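Local coordinates for 3-polyprenyl-4-hydroxybenzoate decarboxylase and related decarboxylases (Pelotomaculum thermopropionicum SI, PDB 6H6V), which is a UbiD-class flavoenzyme, HmfF, that interconverts 2,5-furandicarboxylic acid with 2-furoic acid and CO2, carboxylating the latter, at residues F[128-133]-F[150-155]; F[257-262]-F[401-406]; F[58-63]-F[293-298]. All blocks are in the same frame, centred on the assembly; numbering follows the deposited sequence.

In the fold
The three contacts lie around the flavin site, their centres about 16 to 18 Å apart, contacts 1 and 3 touching the cofactor and contact 2 coming close through Glu259. Along the chain, contact 3 opens first, at 58-63; contact 1 opens and closes before contact 3 finds its partner at 293-298. Contact 2 crosses contact 3, since 257-262 precedes 293-298 and 401-406 follows it. Contacts 1 and 2 share the antiparallel sheet of the flavin-binding domain and meet through a salt bridge between Arg152 and Glu259. Contacts 2 and 3 touch where Tyr260 packs on His296. The N-terminal region (contact 3) and the C-terminal domain (contact 2) are thus joined to elements that line the flavin.

Contact 1 of 3, residues F[128-133]-F[150-155]; sequences GPYITA and IHRLQV. With FMN (flavin mononucleotide), chain B.
Just beyond the Ile131-Leu153 pair the strands draw apart, and a water bridges two carbonyls, donating to Ile131 O at 2.7 Å and to His151 O at 2.9 Å. Ile131 O, which also accepts from Leu153 N, thus has two donors. On the paired side the ladder is regular. Ile131 N gives to Leu153 O in return, while Val155 N reaches Pro129 O at 3.0 Å in an almost straight bond. Proline has no N-H to give, so at 129 it joins the ladder through its carbonyl alone, which suits a place where the pairing begins. The side chains of Ile131 and Leu153 lie together on one sheet face, branched and apolar against Leu161 and Ile163 of strand 160-163. These strands, 130-139 and 146-157, form an antiparallel beta hairpin in the flavin-binding domain of the UbiD fold. On the other sheet face Tyr130 and Gln154 form a non-hydrogen-bonded pair. Gln154 CB sits over the phenol ring, 3.8 Å from its centroid, in a CH-pi contact; because CG is anti to the backbone N (chi1 -166°) and the chain beyond is extended, the amide follows the ring, their planes 18° apart. Its OE1 accepts from Gly255 N, which helps fix the amide. Arg152 CD approaches Tyr130 CE2 obliquely at 3.8 Å. Tyr130 OH and Arg152 NE both bind Glu254, and Arg152 NH1 forms a salt bridge with Glu259, consistent with the Glu-Arg-Glu network of UbiD enzymes. Past the water the strand turns its backbone to the cofactor: Arg152 N donates to flavin O4 at 2.8 Å, nearly straight at 171°. Ile150 grips the ribityl hydroxyl twice, its N donating to O2' at 2.7 Å and its O accepting from the same group.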
loop_
_atom_site.group_PDB
_atom_site.type_symbol
_atom_site.label_atom_id
_atom_site.label_comp_id
_atom_site.label_asym_id
_atom_site.label_seq_id
_atom_site.Cartn_x
_atom_site.Cartn_y
_atom_site.Cartn_z
ATOM N N GLY F 128 14.508 -13.794 42.059
ATOM C CA GLY F 128 15.499 -13.883 43.119
ATOM C C GLY F 128 16.870 -13.436 42.654
ATOM O O GLY F 128 16.988 -12.696 41.672
ATOM N N PRO F 129 17.921 -13.873 43.370
ATOM C CA PRO F 129 19.299 -13.664 42.923
ATOM C C PRO F 129 19.618 -14.511 41.700
ATOM O O PRO F 129 19.207 -15.682 41.620
ATOM C CB PRO F 129 20.135 -14.126 44.117
ATOM C CG PRO F 129 19.205 -14.071 45.277
ATOM C CD PRO F 129 17.875 -14.445 44.723
ATOM N N TYR F 130 20.360 -13.919 40.768
ATOM C CA TYR F 130 20.681 -14.562 39.497
ATOM C C TYR F 130 22.182 -14.473 39.227
ATOM O O TYR F 130 22.808 -13.429 39.466
ATOM C CB TYR F 130 19.912 -13.884 38.354
ATOM C CG TYR F 130 18.601 -14.543 37.988
ATOM C CD1 TYR F 130 17.426 -14.217 38.645
ATOM C CD2 TYR F 130 18.544 -15.489 36.960
ATOM C CE1 TYR F 130 16.221 -14.812 38.300
ATOM C CE2 TYR F 130 17.347 -16.099 36.598
ATOM C CZ TYR F 130 16.181 -15.761 37.268
ATOM O OH TYR F 130 14.990 -16.362 36.922
ATOM N N ILE F 131 22.754 -15.567 38.729
ATOM C CA ILE F 131 24.120 -15.564 38.244
ATOM C C ILE F 131 24.020 -15.241 36.762
ATOM O O ILE F 131 23.393 -16.005 35.997
ATOM C CB ILE F 131 24.803 -16.927 38.439
ATOM C CG1 ILE F 131 24.917 -17.271 39.928
ATOM C CG2 ILE F 131 26.185 -16.942 37.799
ATOM C CD1 ILE F 131 25.149 -18.746 40.185
ATOM N N THR F 132 24.632 -14.125 36.371
ATOM C CA THR F 132 24.441 -13.543 35.045
ATOM C C THR F 132 25.635 -13.636 34.118
ATOM O O THR F 132 25.459 -13.469 32.908
ATOM C CB THR F 132 24.040 -12.055 35.146
ATOM O OG1 THR F 132 25.004 -11.328 35.918
ATOM C CG2 THR F 132 22.690 -11.921 35.808
ATOM N N ALA F 133 26.830 -13.905 34.660
ATOM C CA ALA F 133 28.076 -13.835 33.879
ATOM C C ALA F 133 28.859 -15.157 33.818
ATOM O O ALA F 133 30.076 -15.149 33.591
ATOM C CB ALA F 133 28.961 -12.735 34.432
ATOM N N ILE F 150 26.287 -18.737 27.368
ATOM C CA ILE F 150 25.981 -18.083 28.633
ATOM C C ILE F 150 24.487 -18.210 28.902
ATOM O O ILE F 150 23.685 -17.996 28.002
ATOM C CB ILE F 150 26.365 -16.590 28.599
ATOM C CG1 ILE F 150 27.870 -16.433 28.360
ATOM C CG2 ILE F 150 25.968 -15.915 29.911
ATOM C CD1 ILE F 150 28.335 -15.003 28.207
ATOM N N HIS F 151 24.120 -18.556 30.133
ATOM C CA HIS F 151 22.720 -18.747 30.506
ATOM C C HIS F 151 22.455 -18.183 31.867
ATOM O O HIS F 151 23.275 -18.351 32.765
ATOM C CB HIS F 151 22.361 -20.226 30.531
ATOM C CG HIS F 151 22.626 -20.923 29.244
ATOM N ND1 HIS F 151 21.630 -21.193 28.342
ATOM C CD2 HIS F 151 23.775 -21.363 28.683
ATOM C CE1 HIS F 151 22.152 -21.778 27.275
ATOM N NE2 HIS F 151 23.455 -21.897 27.460
ATOM N N ARG F 152 21.317 -17.516 32.021
ATOM C CA ARG F 152 20.927 -16.996 33.324
ATOM C C ARG F 152 20.614 -18.157 34.276
ATOM O O ARG F 152 20.054 -19.183 33.866
ATOM C CB ARG F 152 19.744 -16.039 33.209
ATOM C CG ARG F 152 18.391 -16.678 32.950
ATOM C CD ARG F 152 17.332 -15.604 32.872
ATOM N NE ARG F 152 16.002 -16.182 32.765
ATOM C CZ ARG F 152 15.030 -15.765 31.955
ATOM N NH1 ARG F 152 15.201 -14.757 31.097
ATOM N NH2 ARG F 152 13.871 -16.410 31.977
ATOM N N LEU F 153 21.018 -18.001 35.533
ATOM C CA LEU F 153 20.891 -19.060 36.524
ATOM C C LEU F 153 20.271 -18.462 37.761
ATOM O O LEU F 153 20.910 -17.677 38.467
ATOM C CB LEU F 153 22.258 -19.663 36.836
ATOM C CG LEU F 153 22.998 -20.216 35.615
ATOM C CD1 LEU F 153 24.488 -20.327 35.864
ATOM C CD2 LEU F 153 22.411 -21.561 35.219
ATOM N N GLN F 154 19.004 -18.792 37.986
ATOM C CA GLN F 154 18.315 -18.420 39.214
ATOM C C GLN F 154 18.814 -19.303 40.355
ATOM O O GLN F 154 18.858 -20.525 40.215
ATOM C CB GLN F 154 16.813 -18.625 39.067
ATOM C CG GLN F 154 16.023 -17.949 40.170
ATOM C CD GLN F 154 14.535 -18.184 40.055
ATOM O OE1 GLN F 154 14.034 -18.702 39.043
ATOM N NE2 GLN F 154 13.812 -17.804 41.096
ATOM N N VAL F 155 19.173 -18.687 41.475
ATOM C CA VAL F 155 19.507 -19.434 42.683
ATOM C C VAL F 155 18.188 -19.838 43.356
ATOM O O VAL F 155 17.482 -18.983 43.895
ATOM C CB VAL F 155 20.396 -18.600 43.631
ATOM C CG1 VAL F 155 20.745 -19.410 44.872
ATOM C CG2 VAL F 155 21.671 -18.140 42.918
HETATM N N1 FMN B . 20.758 -17.793 26.213
HETATM C C2 FMN B . 19.812 -18.526 26.844
HETATM O O2 FMN B . 19.324 -19.507 26.231
HETATM N N3 FMN B . 19.390 -18.241 28.100
HETATM C C4 FMN B . 19.885 -17.219 28.813
HETATM O O4 FMN B . 19.520 -16.957 29.991
HETATM C C4A FMN B . 20.912 -16.404 28.162
HETATM N N5 FMN B . 21.444 -15.390 28.812
HETATM C C5A FMN B . 22.387 -14.648 28.243
HETATM C C6 FMN B . 22.885 -13.620 29.008
HETATM C C7 FMN B . 23.864 -12.809 28.493
HETATM C C7M FMN B . 24.307 -11.754 29.458
HETATM C C8 FMN B . 24.398 -13.033 27.093
HETATM C C8M FMN B . 25.456 -12.181 26.432
HETATM C C9 FMN B . 23.883 -14.081 26.338
HETATM C C9A FMN B . 22.884 -14.909 26.860
HETATM N N10 FMN B . 22.321 -15.997 26.163
HETATM C C10 FMN B . 21.325 -16.736 26.801
HETATM C "C1'" FMN B . 22.664 -16.324 24.774
HETATM C "C2'" FMN B . 23.605 -17.472 24.511
HETATM O "O2'" FMN B . 24.665 -17.610 25.468
HETATM C "C3'" FMN B . 24.209 -17.124 23.181
HETATM O "O3'" FMN B . 23.207 -16.782 22.241
HETATM C "C4'" FMN B . 25.046 -18.254 22.675
HETATM O "O4'" FMN B . 25.650 -17.721 21.470
HETATM C "C5'" FMN B . 24.267 -19.578 22.486
HETATM O "O5'" FMN B . 24.855 -20.314 21.391
HETATM P P FMN B . 25.293 -21.869 21.284
HETATM O O1P FMN B . 24.052 -22.567 21.784
HETATM O O2P FMN B . 25.708 -22.005 19.828
HETATM O O3P FMN B . 26.478 -22.041 22.193
HETATM O O HOH W 1 25.146 -16.639 34.076
#

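Contact 2 of 3, residues F[257-262]-F[401-406]; sequences FGEYPR and NRLDPS
Leu403 pushes its side chain into the turn at Glu259, Tyr260 and Pro261. Its CB lies 3.8 Å from Tyr260 OH, beside the polar end of the phenol; CG then leads to the CD2 methyl, which does most of the touching. CD2 meets Glu259 CB at 3.7 Å, approaches Tyr260 CE2 obliquely at 3.8 Å, and lies 3.9 Å from Pro261 CD. Leucine suits the place because it is long enough to carry an apolar methyl to the carbons of all three residues. They belong to a type I beta turn from Glu259 to Arg262, on the connection between antiparallel strands 252-258 and 264-280 of the flavin-binding domain, whereas Leu403 belongs to the loop between strands 392-399 and 411-418 of the C-terminal domain, so the contact bridges the two domains. A polar bond runs alongside: Asn401 ND2 donates to Tyr260 OH at 2.8 Å, coming in at the ring edge with the amide turned 49° from the ring. Tyr260 CG sits between the backbone N and the carbonyl carbon (chi1 67°), which brings ring carbon to the leucine and oxygen to the asparagine, a double task that suits tyrosine. Glu259 bends away from Leu403; its OE2 accepts from Tyr260 N through the anti lone pair, and OE1 pairs with Arg152 beside the flavin. Asp404 OD1 accepts from Ser406 N in an Asx turn, and Trp380 of a neighbouring subunit donates to Pro261 O.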
loop_
_atom_site.group_PDB
_atom_site.type_symbol
_atom_site.label_atom_id
_atom_site.label_comp_id
_atom_site.label_asym_id
_atom_site.label_seq_id
_atom_site.Cartn_x
_atom_site.Cartn_y
_atom_site.Cartn_z
ATOM N N PHE F 257 12.474 -12.607 35.094
ATOM C CA PHE F 257 13.799 -11.988 35.146
ATOM C C PHE F 257 13.843 -10.823 34.161
ATOM O O PHE F 257 13.358 -10.947 33.030
ATOM C CB PHE F 257 14.841 -13.035 34.764
ATOM C CG PHE F 257 16.254 -12.530 34.778
ATOM C CD1 PHE F 257 16.895 -12.265 35.981
ATOM C CD2 PHE F 257 16.955 -12.329 33.581
ATOM C CE1 PHE F 257 18.209 -11.811 36.001
ATOM C CE2 PHE F 257 18.269 -11.874 33.598
ATOM C CZ PHE F 257 18.897 -11.614 34.801
ATOM N N GLY F 258 14.403 -9.693 34.583
ATOM C CA GLY F 258 14.560 -8.541 33.699
ATOM C C GLY F 258 15.606 -8.872 32.641
ATOM O O GLY F 258 16.738 -9.248 32.975
ATOM N N GLU F 259 15.228 -8.743 31.372
ATOM C CA GLU F 259 16.053 -9.197 30.259
ATOM C C GLU F 259 16.591 -8.059 29.371
ATOM O O GLU F 259 16.319 -6.883 29.607
ATOM C CB GLU F 259 15.268 -10.229 29.428
ATOM C CG GLU F 259 15.543 -11.684 29.806
ATOM C CD GLU F 259 17.019 -12.117 29.669
ATOM O OE1 GLU F 259 17.342 -13.227 30.184
ATOM O OE2 GLU F 259 17.854 -11.376 29.064
ATOM N N TYR F 260 17.361 -8.426 28.343
ATOM C CA TYR F 260 18.035 -7.475 27.449
ATOM C C TYR F 260 17.187 -6.324 26.879
ATOM O O TYR F 260 17.715 -5.212 26.722
ATOM C CB TYR F 260 18.774 -8.211 26.310
ATOM C CG TYR F 260 17.842 -8.909 25.336
ATOM C CD1 TYR F 260 17.216 -8.197 24.295
ATOM C CD2 TYR F 260 17.570 -10.277 25.462
ATOM C CE1 TYR F 260 16.342 -8.829 23.423
ATOM C CE2 TYR F 260 16.705 -10.915 24.592
ATOM C CZ TYR F 260 16.087 -10.195 23.572
ATOM O OH TYR F 260 15.219 -10.833 22.706
ATOM N N PRO F 261 15.881 -6.556 26.586
ATOM C CA PRO F 261 15.141 -5.457 25.972
ATOM C C PRO F 261 14.431 -4.536 26.965
ATOM O O PRO F 261 13.513 -3.811 26.581
ATOM C CB PRO F 261 14.128 -6.200 25.106
ATOM C CG PRO F 261 13.785 -7.400 25.908
ATOM C CD PRO F 261 15.003 -7.732 26.756
ATOM N N ARG F 262 14.863 -4.546 28.223
ATOM C CA ARG F 262 14.250 -3.767 29.283
ATOM C C ARG F 262 12.788 -4.213 29.539
ATOM O O ARG F 262 11.983 -3.414 29.968
ATOM C CB ARG F 262 14.423 -2.242 29.054
ATOM C CG ARG F 262 15.880 -1.759 29.209
ATOM C CD ARG F 262 16.199 -0.345 28.697
ATOM N NE ARG F 262 17.423 -0.342 27.847
ATOM C CZ ARG F 262 17.766 0.587 26.934
ATOM N NH1 ARG F 262 17.033 1.697 26.734
ATOM N NH2 ARG F 262 18.884 0.416 26.213
ATOM N N ASN F 401 10.552 -12.069 17.166
ATOM C CA ASN F 401 11.157 -12.413 18.443
ATOM C C ASN F 401 10.063 -12.492 19.495
ATOM O O ASN F 401 9.224 -11.604 19.559
ATOM C CB ASN F 401 12.131 -11.299 18.792
ATOM C CG ASN F 401 13.085 -11.679 19.891
ATOM O OD1 ASN F 401 13.840 -12.650 19.754
ATOM N ND2 ASN F 401 13.078 -10.918 20.980
ATOM N N ARG F 402 10.056 -13.531 20.321
ATOM C CA ARG F 402 8.973 -13.687 21.315
ATOM C C ARG F 402 9.003 -12.633 22.407
ATOM O O ARG F 402 7.952 -12.227 22.897
ATOM C CB ARG F 402 8.983 -15.078 21.950
ATOM C CG ARG F 402 8.410 -16.134 21.029
ATOM C CD ARG F 402 8.287 -17.488 21.723
ATOM N NE ARG F 402 7.718 -18.466 20.793
ATOM C CZ ARG F 402 6.430 -18.545 20.442
ATOM N NH1 ARG F 402 5.519 -17.722 20.961
ATOM N NH2 ARG F 402 6.049 -19.472 19.567
ATOM N N LEU F 403 10.205 -12.172 22.754
ATOM C CA LEU F 403 10.389 -11.250 23.872
ATOM C C LEU F 403 10.040 -9.793 23.533
ATOM O O LEU F 403 9.780 -9.009 24.436
ATOM C CB LEU F 403 11.820 -11.361 24.421
ATOM C CG LEU F 403 11.923 -11.386 25.945
ATOM C CD1 LEU F 403 11.315 -12.657 26.538
ATOM C CD2 LEU F 403 13.390 -11.236 26.366
ATOM N N ASP F 404 10.064 -9.433 22.250
ATOM C CA ASP F 404 9.490 -8.170 21.764
ATOM C C ASP F 404 7.983 -8.228 22.049
ATOM O O ASP F 404 7.263 -9.021 21.446
ATOM C CB ASP F 404 9.829 -7.977 20.260
ATOM C CG ASP F 404 8.925 -6.951 19.528
ATOM O OD1 ASP F 404 8.303 -6.070 20.175
ATOM O OD2 ASP F 404 8.864 -7.029 18.266
ATOM N N PRO F 405 7.507 -7.407 22.989
ATOM C CA PRO F 405 6.110 -7.492 23.396
ATOM C C PRO F 405 5.109 -6.945 22.380
ATOM O O PRO F 405 3.912 -7.214 22.495
ATOM C CB PRO F 405 6.076 -6.679 24.678
ATOM C CG PRO F 405 7.148 -5.675 24.506
ATOM C CD PRO F 405 8.211 -6.305 23.660
ATOM N N SER F 406 5.578 -6.187 21.398
ATOM C CA SER F 406 4.712 -5.769 20.290
ATOM C C SER F 406 4.441 -6.903 19.316
ATOM O O SER F 406 3.541 -6.789 18.480
ATOM C CB SER F 406 5.323 -4.594 19.523
ATOM O OG SER F 406 6.460 -5.013 18.794
#

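Contact 3 of 3, residues F[58-63]-F[293-298]; sequences TGLAGD and SREHLL. With FMN (flavin mononucleotide), chain B.
Glu295 spans the gap from its helix to the 58-63 loop with two hydrogen bonds, one to each carboxylate oxygen. Gly59 N donates to OE1 at 3.0 Å and Leu60 N to OE2 at 3.0 Å, both from above the carboxylate plane rather than within it. With CG anti to the backbone N (chi1 -176°) and an extended chain beyond, the acid reaches the loop, and His287 NE2 adds a third bond, at OE2. Were Glu295 replaced by an alanine, the amides of Gly59 and Leu60 would probably lose these acceptors, and His287 its carboxylate partner. Glycine suits position 59 because the backbone adopts positive phi there. A weaker polar touch is the CA-H...O approach of Glu295 CA to Ala61 O, 3.3 Å. Packing completes the contact: Leu298 CD1 rests 3.6 Å from Asp63 CA, and the aliphatic part of Arg294 passes Gly62 O before its guanidinium reaches Glu376 of a neighbouring subunit. Caps set the helix starts: Ser293 OG weakly accepts from His296 N, and Asp63 caps Leu66 N. The side chain of His296, on the side of the helix away from the loop, lies with CD2 and NE2 beside the flavin C7M methyl. Thus the first turn of helix 294-315 lies between flavin and loop; the loop itself runs from strand 56-58 into helix 64-70, on which Leu298 packs, and Leu60 packs on helix 5-14.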
loop_
_atom_site.group_PDB
_atom_site.type_symbol
_atom_site.label_atom_id
_atom_site.label_comp_id
_atom_site.label_asym_id
_atom_site.label_seq_id
_atom_site.Cartn_x
_atom_site.Cartn_y
_atom_site.Cartn_z
ATOM N N THR F 58 31.739 -5.331 37.884
ATOM C CA THR F 58 30.763 -5.216 36.807
ATOM C C THR F 58 31.223 -4.226 35.753
ATOM O O THR F 58 31.909 -3.259 36.060
ATOM C CB THR F 58 29.369 -4.800 37.337
ATOM O OG1 THR F 58 28.382 -5.139 36.361
ATOM C CG2 THR F 58 29.276 -3.297 37.632
ATOM N N GLY F 59 30.824 -4.466 34.517
ATOM C CA GLY F 59 31.139 -3.568 33.417
ATOM C C GLY F 59 32.567 -3.686 32.914
ATOM O O GLY F 59 33.202 -2.674 32.619
ATOM N N LEU F 60 33.050 -4.920 32.780
ATOM C CA LEU F 60 34.381 -5.218 32.221
ATOM C C LEU F 60 34.638 -4.589 30.862
ATOM O O LEU F 60 35.786 -4.274 30.539
ATOM C CB LEU F 60 34.578 -6.724 32.054
ATOM C CG LEU F 60 34.499 -7.616 33.290
ATOM C CD1 LEU F 60 34.898 -9.033 32.905
ATOM C CD2 LEU F 60 35.391 -7.089 34.393
ATOM N N ALA F 61 33.588 -4.468 30.045
ATOM C CA ALA F 61 33.681 -3.738 28.784
ATOM C C ALA F 61 32.329 -3.150 28.414
ATOM O O ALA F 61 31.391 -3.892 28.112
ATOM C CB ALA F 61 34.178 -4.652 27.685
ATOM N N GLY F 62 32.236 -1.823 28.440
ATOM C CA GLY F 62 30.982 -1.136 28.181
ATOM C C GLY F 62 30.951 -0.359 26.885
ATOM O O GLY F 62 30.034 0.419 26.663
ATOM N N ASP F 63 31.947 -0.542 26.030
ATOM C CA ASP F 63 31.962 0.155 24.745
ATOM C C ASP F 63 32.806 -0.612 23.768
ATOM O O ASP F 63 33.577 -1.486 24.160
ATOM C CB ASP F 63 32.431 1.622 24.883
ATOM C CG ASP F 63 33.846 1.759 25.473
ATOM O OD1 ASP F 63 34.805 1.243 24.838
ATOM O OD2 ASP F 63 34.012 2.406 26.540
ATOM N N SER F 293 22.554 -3.673 30.442
ATOM C CA SER F 293 23.741 -2.822 30.433
ATOM C C SER F 293 24.436 -2.969 29.102
ATOM O O SER F 293 24.187 -3.898 28.345
ATOM C CB SER F 293 24.713 -3.194 31.564
ATOM O OG SER F 293 25.322 -4.457 31.338
ATOM N N ARG F 294 25.345 -2.053 28.859
ATOM C CA ARG F 294 26.122 -2.017 27.636
ATOM C C ARG F 294 26.990 -3.273 27.500
ATOM O O ARG F 294 27.156 -3.800 26.402
ATOM C CB ARG F 294 27.006 -0.773 27.640
ATOM C CG ARG F 294 26.840 0.083 26.428
ATOM C CD ARG F 294 25.450 0.711 26.364
ATOM N NE ARG F 294 25.557 1.812 25.433
ATOM C CZ ARG F 294 24.631 2.715 25.198
ATOM N NH1 ARG F 294 23.453 2.626 25.783
ATOM N NH2 ARG F 294 24.899 3.691 24.342
ATOM N N GLU F 295 27.545 -3.729 28.620
ATOM C CA GLU F 295 28.281 -4.989 28.686
ATOM C C GLU F 295 27.421 -6.140 28.154
ATOM O O GLU F 295 27.848 -6.887 27.274
ATOM C CB GLU F 295 28.707 -5.265 30.135
ATOM C CG GLU F 295 29.564 -6.511 30.338
ATOM C CD GLU F 295 30.060 -6.688 31.783
ATOM O OE1 GLU F 295 29.290 -6.408 32.745
ATOM O OE2 GLU F 295 31.224 -7.127 31.953
ATOM N N HIS F 296 26.204 -6.245 28.684
ATOM C CA HIS F 296 25.238 -7.249 28.251
ATOM C C HIS F 296 24.919 -7.145 26.771
ATOM O O HIS F 296 24.982 -8.133 26.041
ATOM C CB HIS F 296 23.946 -7.125 29.054
ATOM C CG HIS F 296 22.963 -8.229 28.810
ATOM N ND1 HIS F 296 21.711 -8.235 29.374
ATOM C CD2 HIS F 296 23.020 -9.337 28.032
ATOM C CE1 HIS F 296 21.044 -9.305 28.981
ATOM N NE2 HIS F 296 21.820 -9.997 28.174
ATOM N N LEU F 297 24.569 -5.947 26.334
ATOM C CA LEU F 297 24.125 -5.748 24.964
ATOM C C LEU F 297 25.246 -5.953 23.954
ATOM O O LEU F 297 25.046 -6.612 22.952
ATOM C CB LEU F 297 23.461 -4.377 24.799
ATOM C CG LEU F 297 22.169 -4.194 25.613
ATOM C CD1 LEU F 297 21.651 -2.772 25.521
ATOM C CD2 LEU F 297 21.079 -5.163 25.180
ATOM N N LEU F 298 26.419 -5.417 24.221
ATOM C CA LEU F 298 27.529 -5.521 23.273
ATOM C C LEU F 298 28.121 -6.915 23.124
ATOM O O LEU F 298 28.698 -7.213 22.077
ATOM C CB LEU F 298 28.619 -4.521 23.612
ATOM C CG LEU F 298 28.228 -3.068 23.407
ATOM C CD1 LEU F 298 29.426 -2.234 23.860
ATOM C CD2 LEU F 298 27.872 -2.773 21.954
HETATM N N1 FMN B . 20.758 -17.793 26.213
HETATM C C2 FMN B . 19.812 -18.526 26.844
HETATM O O2 FMN B . 19.324 -19.507 26.231
HETATM N N3 FMN B . 19.390 -18.241 28.100
HETATM C C4 FMN B . 19.885 -17.219 28.813
HETATM O O4 FMN B . 19.520 -16.957 29.991
HETATM C C4A FMN B . 20.912 -16.404 28.162
HETATM N N5 FMN B . 21.444 -15.390 28.812
HETATM C C5A FMN B . 22.387 -14.648 28.243
HETATM C C6 FMN B . 22.885 -13.620 29.008
HETATM C C7 FMN B . 23.864 -12.809 28.493
HETATM C C7M FMN B . 24.307 -11.754 29.458
HETATM C C8 FMN B . 24.398 -13.033 27.093
HETATM C C8M FMN B . 25.456 -12.181 26.432
HETATM C C9 FMN B . 23.883 -14.081 26.338
HETATM C C9A FMN B . 22.884 -14.909 26.860
HETATM N N10 FMN B . 22.321 -15.997 26.163
HETATM C C10 FMN B . 21.325 -16.736 26.801
HETATM C "C1'" FMN B . 22.664 -16.324 24.774
HETATM C "C2'" FMN B . 23.605 -17.472 24.511
HETATM O "O2'" FMN B . 24.665 -17.610 25.468
HETATM C "C3'" FMN B . 24.209 -17.124 23.181
HETATM O "O3'" FMN B . 23.207 -16.782 22.241
HETATM C "C4'" FMN B . 25.046 -18.254 22.675
HETATM O "O4'" FMN B . 25.650 -17.721 21.470
HETATM C "C5'" FMN B . 24.267 -19.578 22.486
HETATM O "O5'" FMN B . 24.855 -20.314 21.391
HETATM P P FMN B . 25.293 -21.869 21.284
HETATM O O1P FMN B . 24.052 -22.567 21.784
HETATM O O2P FMN B . 25.708 -22.005 19.828
HETATM O O3P FMN B . 26.478 -22.041 22.193
#